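Local coordinates for RagB/SusD family nutrient uptake outer membrane protein (Bacteroides thetaiotaomicron, PDB 7KV2), which probably binds beta-glucan at the bacterial outer membrane as a surface glycan-binding protein of the SusD family, supporting glycan capture and uptake in the gut, at residues Ala52-Leu57 and Gly213-Ala218; Phe153-Val158 and Val165-Lys170; Asn411-Ile416 and Asp447-Glu452; Gln185-Met190 and Met229-Asp234. All coordinates share one frame; numbering follows the deposited sequence.

Contact 1 (Ala52-Leu57 and Gly213-Ala218); sequences AAYDPL and GRVTLA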
# COMPACT_ATOMS: atom_id res chain seq x y z
N ALA A 52 4.69 -20.19 1.23
CA ALA A 52 5.92 -19.47 0.86
C ALA A 52 5.63 -18.36 -0.17
O ALA A 52 6.31 -17.33 -0.12
CB ALA A 52 6.98 -20.41 0.36
N ALA A 53 4.68 -18.55 -1.09
CA ALA A 53 4.38 -17.58 -2.17
C ALA A 53 3.83 -16.26 -1.59
O ALA A 53 3.86 -15.25 -2.33
CB ALA A 53 3.41 -18.13 -3.16
N TYR A 54 3.26 -16.30 -0.38
CA TYR A 54 2.75 -15.10 0.34
C TYR A 54 3.89 -14.31 1.01
O TYR A 54 3.66 -13.12 1.36
CB TYR A 54 1.73 -15.49 1.42
CG TYR A 54 0.37 -15.91 0.94
CD1 TYR A 54 0.10 -17.23 0.58
CD2 TYR A 54 -0.68 -15.01 0.86
CE1 TYR A 54 -1.17 -17.61 0.15
CE2 TYR A 54 -1.96 -15.38 0.46
CZ TYR A 54 -2.22 -16.70 0.10
OH TYR A 54 -3.46 -17.07 -0.32
N ASP A 55 5.06 -14.90 1.25
CA ASP A 55 6.04 -14.26 2.17
C ASP A 55 6.51 -12.92 1.61
O ASP A 55 6.69 -11.97 2.38
CB ASP A 55 7.21 -15.18 2.49
CG ASP A 55 6.92 -16.08 3.66
OD1 ASP A 55 6.47 -15.58 4.70
OD2 ASP A 55 7.15 -17.30 3.51
N PRO A 56 6.82 -12.78 0.30
CA PRO A 56 7.34 -11.51 -0.22
C PRO A 56 6.38 -10.32 -0.06
O PRO A 56 6.82 -9.19 -0.10
CB PRO A 56 7.65 -11.87 -1.68
CG PRO A 56 7.98 -13.34 -1.60
CD PRO A 56 6.88 -13.87 -0.70
N LEU A 57 5.08 -10.58 0.16
CA LEU A 57 4.13 -9.50 0.57
C LEU A 57 4.71 -8.68 1.72
O LEU A 57 4.52 -7.42 1.68
CB LEU A 57 2.76 -10.07 0.99
CG LEU A 57 1.92 -10.66 -0.13
CD1 LEU A 57 0.70 -11.32 0.46
CD2 LEU A 57 1.54 -9.64 -1.19
N GLY A 213 -5.47 -13.14 5.70
CA GLY A 213 -4.23 -12.94 4.92
C GLY A 213 -4.26 -13.74 3.63
O GLY A 213 -3.49 -13.42 2.73
N ARG A 214 -5.08 -14.81 3.56
CA ARG A 214 -5.18 -15.64 2.33
C ARG A 214 -5.94 -14.83 1.28
O ARG A 214 -6.78 -13.99 1.66
CB ARG A 214 -5.86 -16.99 2.57
CG ARG A 214 -5.12 -17.94 3.51
CD ARG A 214 -3.95 -18.68 2.88
NE ARG A 214 -3.51 -19.84 3.66
CZ ARG A 214 -2.89 -20.89 3.16
NH1 ARG A 214 -2.59 -20.94 1.87
NH2 ARG A 214 -2.59 -21.91 3.93
N VAL A 215 -5.65 -15.06 0.00
CA VAL A 215 -6.43 -14.49 -1.11
C VAL A 215 -7.91 -14.86 -0.92
O VAL A 215 -8.21 -16.03 -0.55
CB VAL A 215 -5.88 -15.00 -2.45
CG1 VAL A 215 -6.74 -14.58 -3.61
CG2 VAL A 215 -4.44 -14.52 -2.63
N THR A 216 -8.77 -13.89 -1.17
CA THR A 216 -10.24 -14.01 -1.18
C THR A 216 -10.77 -13.43 -2.49
O THR A 216 -10.04 -12.65 -3.16
CB THR A 216 -10.86 -13.27 0.00
OG1 THR A 216 -10.62 -11.87 -0.26
CG2 THR A 216 -10.26 -13.74 1.31
N LEU A 217 -12.02 -13.77 -2.82
CA LEU A 217 -12.72 -13.19 -3.98
C LEU A 217 -12.74 -11.67 -3.83
O LEU A 217 -12.50 -10.99 -4.80
CB LEU A 217 -14.12 -13.77 -4.12
CG LEU A 217 -14.86 -13.36 -5.40
CD1 LEU A 217 -14.11 -13.81 -6.65
CD2 LEU A 217 -16.27 -13.91 -5.40
N ALA A 218 -13.04 -11.13 -2.63
CA ALA A 218 -13.17 -9.67 -2.46
C ALA A 218 -11.82 -9.01 -2.74
O ALA A 218 -11.81 -7.92 -3.37
CB ALA A 218 -13.69 -9.31 -1.09
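Tyr54 reaches across from beside helix 43-53 to Val215, in the loop that leads into helix 217-231, a bridge between two parts of the helical, tetratricopeptide-like body of this SusD-family protein. The tight part of the contact is the phenol end of that one side chain. The backbone N-H of Val215 points almost straight at Tyr54 OH, with N and OH 3.0 Å apart and an angle of 167° at the hydrogen, and it arrives at the ring edge, in the ring plane. Beside the same oxygen, CG2 of Val215 packs 3.6 Å from Tyr54 OH. The ring itself has a separate neighbour in the carbonyl O of Gly213, which approaches obliquely to 3.4 Å from Tyr54 CE2. Tyr54 OH is also hydrogen-bonded to Gln146 OE1 of helix 137-162, so the hydroxyl is gripped from two parts of the chain and the ring's direction is fixed.

The looser part lies on the Arg214 side, where both Tyr54 and Arg214 are partly exposed. The arginine was modelled in two conformers, so its details are less certain than those of the tyrosine. In the one described here the side chain sets off away from the tyrosine and bends at chi2 (-79°), and NH1 bonds to Gln146 OE1, the acceptor it shares with the phenol. Beyond the backbone, this conformer comes nearest through Arg214 CD, 3.6 Å from Tyr54 OH.

Contact 2 (Phe153-Val158 and Val165-Lys170); sequences FYYNWV and VPYFDK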
# COMPACT_ATOMS: atom_id res chain seq x y z
N PHE A 153 -0.74 -9.56 -8.13
CA PHE A 153 -0.49 -8.59 -7.02
C PHE A 153 1.00 -8.15 -7.07
O PHE A 153 1.32 -6.95 -7.08
CB PHE A 153 -0.91 -9.19 -5.67
CG PHE A 153 -0.94 -8.17 -4.54
CD1 PHE A 153 0.22 -7.77 -3.90
CD2 PHE A 153 -2.11 -7.47 -4.26
CE1 PHE A 153 0.20 -6.79 -2.91
CE2 PHE A 153 -2.12 -6.47 -3.30
CZ PHE A 153 -0.96 -6.15 -2.62
N TYR A 154 1.92 -9.09 -7.28
CA TYR A 154 3.36 -8.76 -7.34
C TYR A 154 3.68 -8.01 -8.65
O TYR A 154 4.51 -7.06 -8.62
CB TYR A 154 4.18 -10.03 -7.15
CG TYR A 154 4.07 -10.71 -5.82
CD1 TYR A 154 4.44 -10.04 -4.65
CD2 TYR A 154 3.73 -12.04 -5.72
CE1 TYR A 154 4.44 -10.69 -3.43
CE2 TYR A 154 3.69 -12.69 -4.49
CZ TYR A 154 4.04 -12.01 -3.34
OH TYR A 154 4.06 -12.62 -2.11
N TYR A 155 3.09 -8.43 -9.79
CA TYR A 155 3.29 -7.74 -11.09
C TYR A 155 2.73 -6.32 -11.03
O TYR A 155 3.31 -5.43 -11.62
CB TYR A 155 2.65 -8.50 -12.26
CG TYR A 155 3.59 -9.53 -12.84
CD1 TYR A 155 4.80 -9.14 -13.35
CD2 TYR A 155 3.27 -10.87 -12.89
CE1 TYR A 155 5.71 -10.04 -13.87
CE2 TYR A 155 4.16 -11.79 -13.42
CZ TYR A 155 5.39 -11.39 -13.90
OH TYR A 155 6.30 -12.27 -14.43
N ASN A 156 1.68 -6.09 -10.25
CA ASN A 156 1.07 -4.77 -10.08
C ASN A 156 2.10 -3.84 -9.43
O ASN A 156 2.15 -2.66 -9.80
CB ASN A 156 -0.24 -4.89 -9.28
CG ASN A 156 -0.92 -3.56 -9.17
OD1 ASN A 156 -1.17 -2.91 -10.20
ND2 ASN A 156 -1.21 -3.16 -7.93
N TRP A 157 2.93 -4.33 -8.51
CA TRP A 157 3.94 -3.46 -7.86
C TRP A 157 4.88 -2.95 -8.98
O TRP A 157 5.17 -1.76 -9.05
CB TRP A 157 4.73 -4.26 -6.83
CG TRP A 157 4.06 -4.52 -5.50
CD1 TRP A 157 2.90 -4.00 -5.02
CD2 TRP A 157 4.60 -5.35 -4.46
NE1 TRP A 157 2.68 -4.45 -3.74
CE2 TRP A 157 3.70 -5.26 -3.37
CE3 TRP A 157 5.74 -6.13 -4.33
CZ2 TRP A 157 3.90 -5.97 -2.19
CZ3 TRP A 157 5.97 -6.79 -3.12
CH2 TRP A 157 5.06 -6.69 -2.06
N VAL A 158 5.39 -3.84 -9.83
CA VAL A 158 6.36 -3.39 -10.88
C VAL A 158 5.65 -2.72 -12.04
O VAL A 158 6.26 -1.80 -12.60
CB VAL A 158 7.33 -4.51 -11.31
CG1 VAL A 158 8.44 -4.71 -10.29
CG2 VAL A 158 6.63 -5.82 -11.60
N VAL A 165 8.25 -3.88 -18.11
CA VAL A 165 9.14 -4.71 -17.24
C VAL A 165 9.11 -6.16 -17.72
O VAL A 165 8.19 -6.52 -18.45
CB VAL A 165 8.70 -4.63 -15.76
CG1 VAL A 165 8.92 -3.22 -15.24
CG2 VAL A 165 7.28 -5.08 -15.59
N PRO A 166 10.09 -7.00 -17.31
CA PRO A 166 10.12 -8.41 -17.67
C PRO A 166 8.86 -9.16 -17.22
O PRO A 166 8.36 -8.87 -16.11
CB PRO A 166 11.32 -8.99 -16.93
CG PRO A 166 12.16 -7.82 -16.51
CD PRO A 166 11.24 -6.62 -16.49
N TYR A 167 8.37 -10.10 -18.05
CA TYR A 167 7.19 -10.94 -17.72
C TYR A 167 7.58 -12.41 -17.91
O TYR A 167 8.31 -12.74 -18.87
CB TYR A 167 5.95 -10.57 -18.54
CG TYR A 167 4.76 -11.42 -18.17
CD1 TYR A 167 3.97 -11.08 -17.07
CD2 TYR A 167 4.47 -12.60 -18.84
CE1 TYR A 167 2.91 -11.88 -16.68
CE2 TYR A 167 3.40 -13.41 -18.46
CZ TYR A 167 2.62 -13.05 -17.36
OH TYR A 167 1.56 -13.80 -16.93
N PHE A 168 7.15 -13.26 -16.99
CA PHE A 168 7.32 -14.74 -17.07
C PHE A 168 6.27 -15.43 -16.19
O PHE A 168 5.92 -14.89 -15.10
CB PHE A 168 8.78 -15.12 -16.78
CG PHE A 168 9.37 -14.70 -15.45
CD1 PHE A 168 9.92 -13.44 -15.27
CD2 PHE A 168 9.49 -15.61 -14.41
CE1 PHE A 168 10.50 -13.08 -14.06
CE2 PHE A 168 10.07 -15.25 -13.19
CZ PHE A 168 10.57 -13.98 -13.02
N ASP A 169 5.74 -16.57 -16.64
CA ASP A 169 4.83 -17.45 -15.85
C ASP A 169 5.48 -18.83 -15.58
O ASP A 169 4.78 -19.69 -15.03
CB ASP A 169 3.45 -17.57 -16.50
CG ASP A 169 3.49 -18.04 -17.94
OD1 ASP A 169 4.47 -18.71 -18.31
OD2 ASP A 169 2.54 -17.70 -18.67
N LYS A 170 6.76 -19.02 -15.95
CA LYS A 170 7.60 -20.20 -15.62
C LYS A 170 9.02 -19.72 -15.33
O LYS A 170 9.44 -18.76 -15.99
CB LYS A 170 7.62 -21.21 -16.78
CG LYS A 170 6.36 -22.06 -16.94
CD LYS A 170 6.28 -23.25 -15.98
CE LYS A 170 4.94 -23.40 -15.27
NZ LYS A 170 4.82 -22.46 -14.12
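Hydrogen bonding between Tyr155 and Phe168 joins helix 137-162 to the loop that follows it, in the N-terminal, TPR-clan part of the SusD-family fold. Tyr155 OH donates to Phe168 O over 2.7 Å, in the carbonyl plane and on a lone pair, with a C=O...O angle of 126°. The acceptor sits at the edge of the phenol ring, and a weak bond from Asn123 ND2 reaches the same carbonyl.

Two aromatic rings lie beside this bond. Tyr167 holds CG anti to its backbone N (chi1 -179°), which carries its ring over one face of Tyr155; CD1 of Tyr167 comes 3.5 Å from CZ of Tyr155, near the rim. The ring planes differ by 31°, so the rings meet at a slant. Phe168 turns one face to the same hydroxyl, with its CD1 3.9 Å from Tyr155 OH.

Aliphatic packing comes from the valines, where CG2 of Val158 and CG2 of Val165 approach to 4.1 Å.

The loop thus folds back along the helix it has just left. Helix 110-130 adds Val119 against Tyr155 and Tyr116 against Val165, and Leu186 of helix 183-200 packs on both Val165 and Tyr167.

Contact 3 (Asn411-Ile416 and Asp447-Glu452); sequences NAAELI and DNIIEE
Ile449 sets off toward helix 405-417 and splits its two branches between Ala413 and Glu414. CG1 lies beside the backbone N (chi1 -61°) and carries CD1 to the main chain of the other helix, 3.8 Å from Ala413 C; the same methyl meets the Ala413 methyl, CD1 to CB, at 3.9 Å. The other branch, CG2, rests against the root of the glutamate, 4.0 Å from Glu414 CB. The small alanine probably leaves room for the isoleucine methyl to come right up to the peptide.

Glu414 leaves its helix at an angle to this direction and runs out extended, CG anti to the backbone N (chi1 -177°), so that its carboxylate travels past Ile449 to the next residue. There the end of Ile450 turns back toward it, and CD1 of Ile450 touches Glu414 OE1 at 3.6 Å, a van der Waals contact.

Segments 411-416 and 447-452 run nearly antiparallel, their axes 9.9 Å apart at closest approach and 161° between their directions. They belong to the C-terminal helical part of the SusD-family fold, and helix 425-435 lies between them in the chain; its Leu429 packs on Ile449 as well.

The buried carboxylate is satisfied outside the pair: Glu414 OE2 forms salt bridges with Arg469 NH1 and Arg418 NE, which probably favour its ionised form. Met229 of helix 217-231 also packs on Glu414.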
# COMPACT_ATOMS: atom_id res chain seq x y z
N ASN A 411 -14.86 3.45 -5.19
CA ASN A 411 -14.68 2.81 -6.53
C ASN A 411 -16.05 2.73 -7.24
O ASN A 411 -16.15 3.14 -8.42
CB ASN A 411 -14.11 1.40 -6.42
CG ASN A 411 -12.62 1.29 -6.17
OD1 ASN A 411 -11.90 2.29 -6.16
ND2 ASN A 411 -12.15 0.07 -6.00
N ALA A 412 -17.08 2.22 -6.53
CA ALA A 412 -18.45 2.08 -7.08
C ALA A 412 -19.01 3.47 -7.44
O ALA A 412 -19.50 3.65 -8.54
CB ALA A 412 -19.34 1.34 -6.11
N ALA A 413 -18.96 4.45 -6.53
CA ALA A 413 -19.41 5.83 -6.84
C ALA A 413 -18.73 6.31 -8.14
O ALA A 413 -19.43 6.81 -9.06
CB ALA A 413 -19.10 6.74 -5.68
N GLU A 414 -17.42 6.21 -8.24
CA GLU A 414 -16.68 6.76 -9.41
C GLU A 414 -17.13 6.03 -10.68
O GLU A 414 -17.35 6.70 -11.69
CB GLU A 414 -15.17 6.60 -9.25
CG GLU A 414 -14.40 7.20 -10.38
CD GLU A 414 -12.90 7.20 -10.23
OE1 GLU A 414 -12.42 7.04 -9.07
OE2 GLU A 414 -12.21 7.40 -11.27
N LEU A 415 -17.21 4.70 -10.63
CA LEU A 415 -17.57 3.88 -11.82
C LEU A 415 -19.00 4.23 -12.27
O LEU A 415 -19.20 4.40 -13.49
CB LEU A 415 -17.40 2.39 -11.50
CG LEU A 415 -15.95 1.93 -11.35
CD1 LEU A 415 -15.85 0.51 -10.82
CD2 LEU A 415 -15.22 2.08 -12.66
N ILE A 416 -19.93 4.39 -11.33
CA ILE A 416 -21.33 4.82 -11.64
C ILE A 416 -21.25 6.19 -12.32
O ILE A 416 -21.82 6.37 -13.43
CB ILE A 416 -22.25 4.82 -10.40
CG1 ILE A 416 -22.42 3.41 -9.82
CG2 ILE A 416 -23.60 5.47 -10.71
CD1 ILE A 416 -22.90 3.40 -8.40
N ASP A 447 -14.69 15.12 -9.38
CA ASP A 447 -13.76 15.91 -8.52
C ASP A 447 -14.05 15.61 -7.04
O ASP A 447 -13.09 15.44 -6.26
CB ASP A 447 -13.82 17.41 -8.80
CG ASP A 447 -13.15 17.74 -10.12
OD1 ASP A 447 -12.56 16.84 -10.73
OD2 ASP A 447 -13.27 18.87 -10.55
N ASN A 448 -15.32 15.58 -6.66
CA ASN A 448 -15.71 15.32 -5.25
C ASN A 448 -15.26 13.90 -4.84
O ASN A 448 -14.83 13.75 -3.70
CB ASN A 448 -17.20 15.51 -4.99
CG ASN A 448 -17.57 16.97 -4.81
OD1 ASN A 448 -16.71 17.83 -4.85
ND2 ASN A 448 -18.86 17.24 -4.62
N ILE A 449 -15.43 12.90 -5.69
CA ILE A 449 -15.09 11.49 -5.35
C ILE A 449 -13.57 11.37 -5.22
O ILE A 449 -13.09 10.78 -4.23
CB ILE A 449 -15.71 10.51 -6.34
CG1 ILE A 449 -17.23 10.62 -6.33
CG2 ILE A 449 -15.25 9.08 -6.05
CD1 ILE A 449 -17.91 9.94 -7.49
N ILE A 450 -12.83 11.96 -6.15
CA ILE A 450 -11.35 11.92 -6.14
C ILE A 450 -10.85 12.64 -4.88
O ILE A 450 -9.91 12.12 -4.21
CB ILE A 450 -10.80 12.50 -7.45
CG1 ILE A 450 -11.24 11.67 -8.65
CG2 ILE A 450 -9.29 12.63 -7.35
CD1 ILE A 450 -10.79 10.23 -8.55
N GLU A 451 -11.46 13.76 -4.53
CA GLU A 451 -11.06 14.47 -3.29
C GLU A 451 -11.44 13.65 -2.04
O GLU A 451 -10.70 13.75 -1.03
CB GLU A 451 -11.55 15.90 -3.30
CG GLU A 451 -11.10 16.68 -2.08
CD GLU A 451 -9.60 16.91 -1.89
OE1 GLU A 451 -8.75 16.49 -2.73
OE2 GLU A 451 -9.28 17.54 -0.87
N GLU A 452 -12.53 12.88 -2.06
CA GLU A 452 -12.89 12.05 -0.88
C GLU A 452 -11.82 10.96 -0.72
O GLU A 452 -11.42 10.72 0.40
CB GLU A 452 -14.27 11.43 -1.00
CG GLU A 452 -14.80 10.88 0.32
CD GLU A 452 -15.18 11.95 1.32
OE1 GLU A 452 -15.55 13.09 0.86
OE2 GLU A 452 -15.03 11.69 2.53

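Contact 4 (Gln185-Met190 and Met229-Asp234); sequences QLYEKM and MYQNDD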
# COMPACT_ATOMS: atom_id res chain seq x y z
N GLN A 185 0.88 -4.28 -22.53
CA GLN A 185 0.95 -5.77 -22.68
C GLN A 185 0.91 -6.43 -21.29
O GLN A 185 0.33 -7.50 -21.18
CB GLN A 185 2.22 -6.19 -23.41
CG GLN A 185 2.21 -5.88 -24.90
CD GLN A 185 3.54 -6.16 -25.54
OE1 GLN A 185 4.60 -5.98 -24.95
NE2 GLN A 185 3.49 -6.63 -26.78
N LEU A 186 1.54 -5.85 -20.28
CA LEU A 186 1.55 -6.49 -18.93
C LEU A 186 0.13 -6.43 -18.36
O LEU A 186 -0.36 -7.46 -17.87
CB LEU A 186 2.61 -5.83 -18.06
CG LEU A 186 2.72 -6.40 -16.64
CD1 LEU A 186 2.86 -7.92 -16.62
CD2 LEU A 186 3.87 -5.77 -15.90
N TYR A 187 -0.56 -5.30 -18.53
CA TYR A 187 -1.97 -5.12 -18.11
C TYR A 187 -2.81 -6.28 -18.66
O TYR A 187 -3.60 -6.93 -17.94
CB TYR A 187 -2.54 -3.77 -18.56
CG TYR A 187 -4.02 -3.69 -18.36
CD1 TYR A 187 -4.54 -3.53 -17.08
CD2 TYR A 187 -4.91 -3.92 -19.39
CE1 TYR A 187 -5.90 -3.53 -16.85
CE2 TYR A 187 -6.28 -3.93 -19.17
CZ TYR A 187 -6.77 -3.75 -17.89
OH TYR A 187 -8.11 -3.73 -17.64
N GLU A 188 -2.62 -6.56 -19.94
CA GLU A 188 -3.35 -7.64 -20.64
C GLU A 188 -3.14 -8.97 -19.92
O GLU A 188 -4.15 -9.64 -19.71
CB GLU A 188 -2.94 -7.69 -22.11
CG GLU A 188 -3.59 -6.59 -22.91
CD GLU A 188 -5.10 -6.63 -22.97
OE1 GLU A 188 -5.68 -7.74 -22.90
OE2 GLU A 188 -5.71 -5.53 -23.07
N LYS A 189 -1.89 -9.33 -19.61
CA LYS A 189 -1.59 -10.60 -18.91
C LYS A 189 -2.25 -10.57 -17.52
O LYS A 189 -2.84 -11.59 -17.08
CB LYS A 189 -0.09 -10.80 -18.75
CG LYS A 189 0.73 -10.87 -20.03
CD LYS A 189 0.62 -12.19 -20.74
CE LYS A 189 1.64 -12.29 -21.85
NZ LYS A 189 1.16 -13.18 -22.93
N MET A 190 -2.12 -9.43 -16.82
CA MET A 190 -2.65 -9.29 -15.43
C MET A 190 -4.18 -9.46 -15.43
O MET A 190 -4.70 -10.30 -14.66
CB MET A 190 -2.27 -7.93 -14.85
CG MET A 190 -0.79 -7.88 -14.53
SD MET A 190 -0.19 -6.19 -14.17
CE MET A 190 -1.18 -5.70 -12.75
N MET A 229 -8.96 0.46 -13.37
CA MET A 229 -9.12 1.92 -13.27
C MET A 229 -7.79 2.59 -13.57
O MET A 229 -7.81 3.65 -14.24
CB MET A 229 -9.69 2.33 -11.91
CG MET A 229 -11.12 1.85 -11.75
SD MET A 229 -11.75 1.96 -10.03
CE MET A 229 -12.09 3.72 -10.03
N TYR A 230 -6.66 2.01 -13.16
CA TYR A 230 -5.36 2.67 -13.43
C TYR A 230 -5.09 2.67 -14.95
O TYR A 230 -4.44 3.58 -15.45
CB TYR A 230 -4.20 2.03 -12.70
CG TYR A 230 -2.96 2.89 -12.74
CD1 TYR A 230 -2.95 4.13 -12.13
CD2 TYR A 230 -1.83 2.51 -13.44
CE1 TYR A 230 -1.85 4.97 -12.20
CE2 TYR A 230 -0.70 3.32 -13.50
CZ TYR A 230 -0.73 4.57 -12.90
OH TYR A 230 0.37 5.38 -12.93
N GLN A 231 -5.55 1.63 -15.63
CA GLN A 231 -5.36 1.45 -17.11
C GLN A 231 -6.32 2.36 -17.88
O GLN A 231 -6.07 2.57 -19.07
CB GLN A 231 -5.64 -0.01 -17.48
CG GLN A 231 -5.44 -0.31 -18.98
CD GLN A 231 -4.00 -0.17 -19.40
OE1 GLN A 231 -3.09 -0.08 -18.57
NE2 GLN A 231 -3.75 -0.18 -20.71
N ASN A 232 -7.38 2.83 -17.24
CA ASN A 232 -8.49 3.58 -17.87
C ASN A 232 -9.16 2.65 -18.88
O ASN A 232 -9.48 3.10 -20.00
CB ASN A 232 -8.03 4.91 -18.47
CG ASN A 232 -7.85 5.99 -17.41
OD1 ASN A 232 -6.74 6.36 -17.09
ND2 ASN A 232 -8.93 6.45 -16.81
N ASP A 233 -9.32 1.37 -18.50
CA ASP A 233 -9.88 0.34 -19.42
C ASP A 233 -11.40 0.37 -19.30
O ASP A 233 -11.99 -0.46 -18.56
CB ASP A 233 -9.28 -1.04 -19.17
CG ASP A 233 -9.88 -2.09 -20.09
OD1 ASP A 233 -10.63 -1.70 -21.06
OD2 ASP A 233 -9.64 -3.28 -19.78
N ASP A 234 -12.03 1.32 -20.01
CA ASP A 234 -13.48 1.60 -19.92
C ASP A 234 -14.25 0.36 -20.37
O ASP A 234 -15.39 0.15 -19.89
CB ASP A 234 -13.82 2.93 -20.61
CG ASP A 234 -13.63 2.89 -22.11
OD1 ASP A 234 -12.56 2.47 -22.55
OD2 ASP A 234 -14.58 3.23 -22.82
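Tyr187 turns one ring face to the side chain of Gln231 and spends its hydroxyl on Asp233. CG of Gln231 stands 3.5 Å from the ring centroid and only 5° off the ring normal, a CH-pi contact over the centre. CB covers one margin of the same face, 3.6 Å from Tyr187 CE1, and the amide carries on toward the CB end of the ring, OE1 3.7 Å from Tyr187 CB, its plane just 9° from that of the ring, stacked. The bend of the glutamine at chi2 (66°) brings the amide there.

At the far end of the ring, Tyr187 OH donates to Asp233 OD2 over 2.7 Å, using the anti lone pair of that oxygen. Carboxylate and phenol planes are almost perpendicular.

A second shell fixes both partners. The Gln231 amide is held through NE2 by Asp184 OD1, just before the tyrosine's segment. Asp233 OD1 is bound to Ser235 OG, while OD2 forms a salt bridge with Arg236 NH1; this cation would probably help keep the carboxylate ionised. The backbone contributes as well: helix 217-231 finishes in a Schellman motif at Asn232, and Asp233 is the centre of an inverse gamma turn that follows at once.

Helix 183-200 is thereby joined to the C-terminal end of helix 217-231. Ile227 and Val228 of the latter also touch Tyr187, and Trp159 of helix 137-162 packs on Gln231.

From the N terminus, helix 43-53 opens the long loop that contact 1 closes at the start of helix 217-231. Contact 2 is nested inside it, a short loop between helix 137-162 and the chain just beyond; the two meet where Tyr154 OH approaches Ala53 O. Contact 4 opens within the loop of contact 1 and closes beyond it, so these two cross, using the opposite ends of helix 217-231. Contacts 2 and 4 also touch where the Met190 methyl packs on Asn156. Contact 3 follows in series, pairing helices 405-417 and 446-456, and Met229 of contact 4 meets Asn411 there, linking the N-terminal helices to the C-terminal ones.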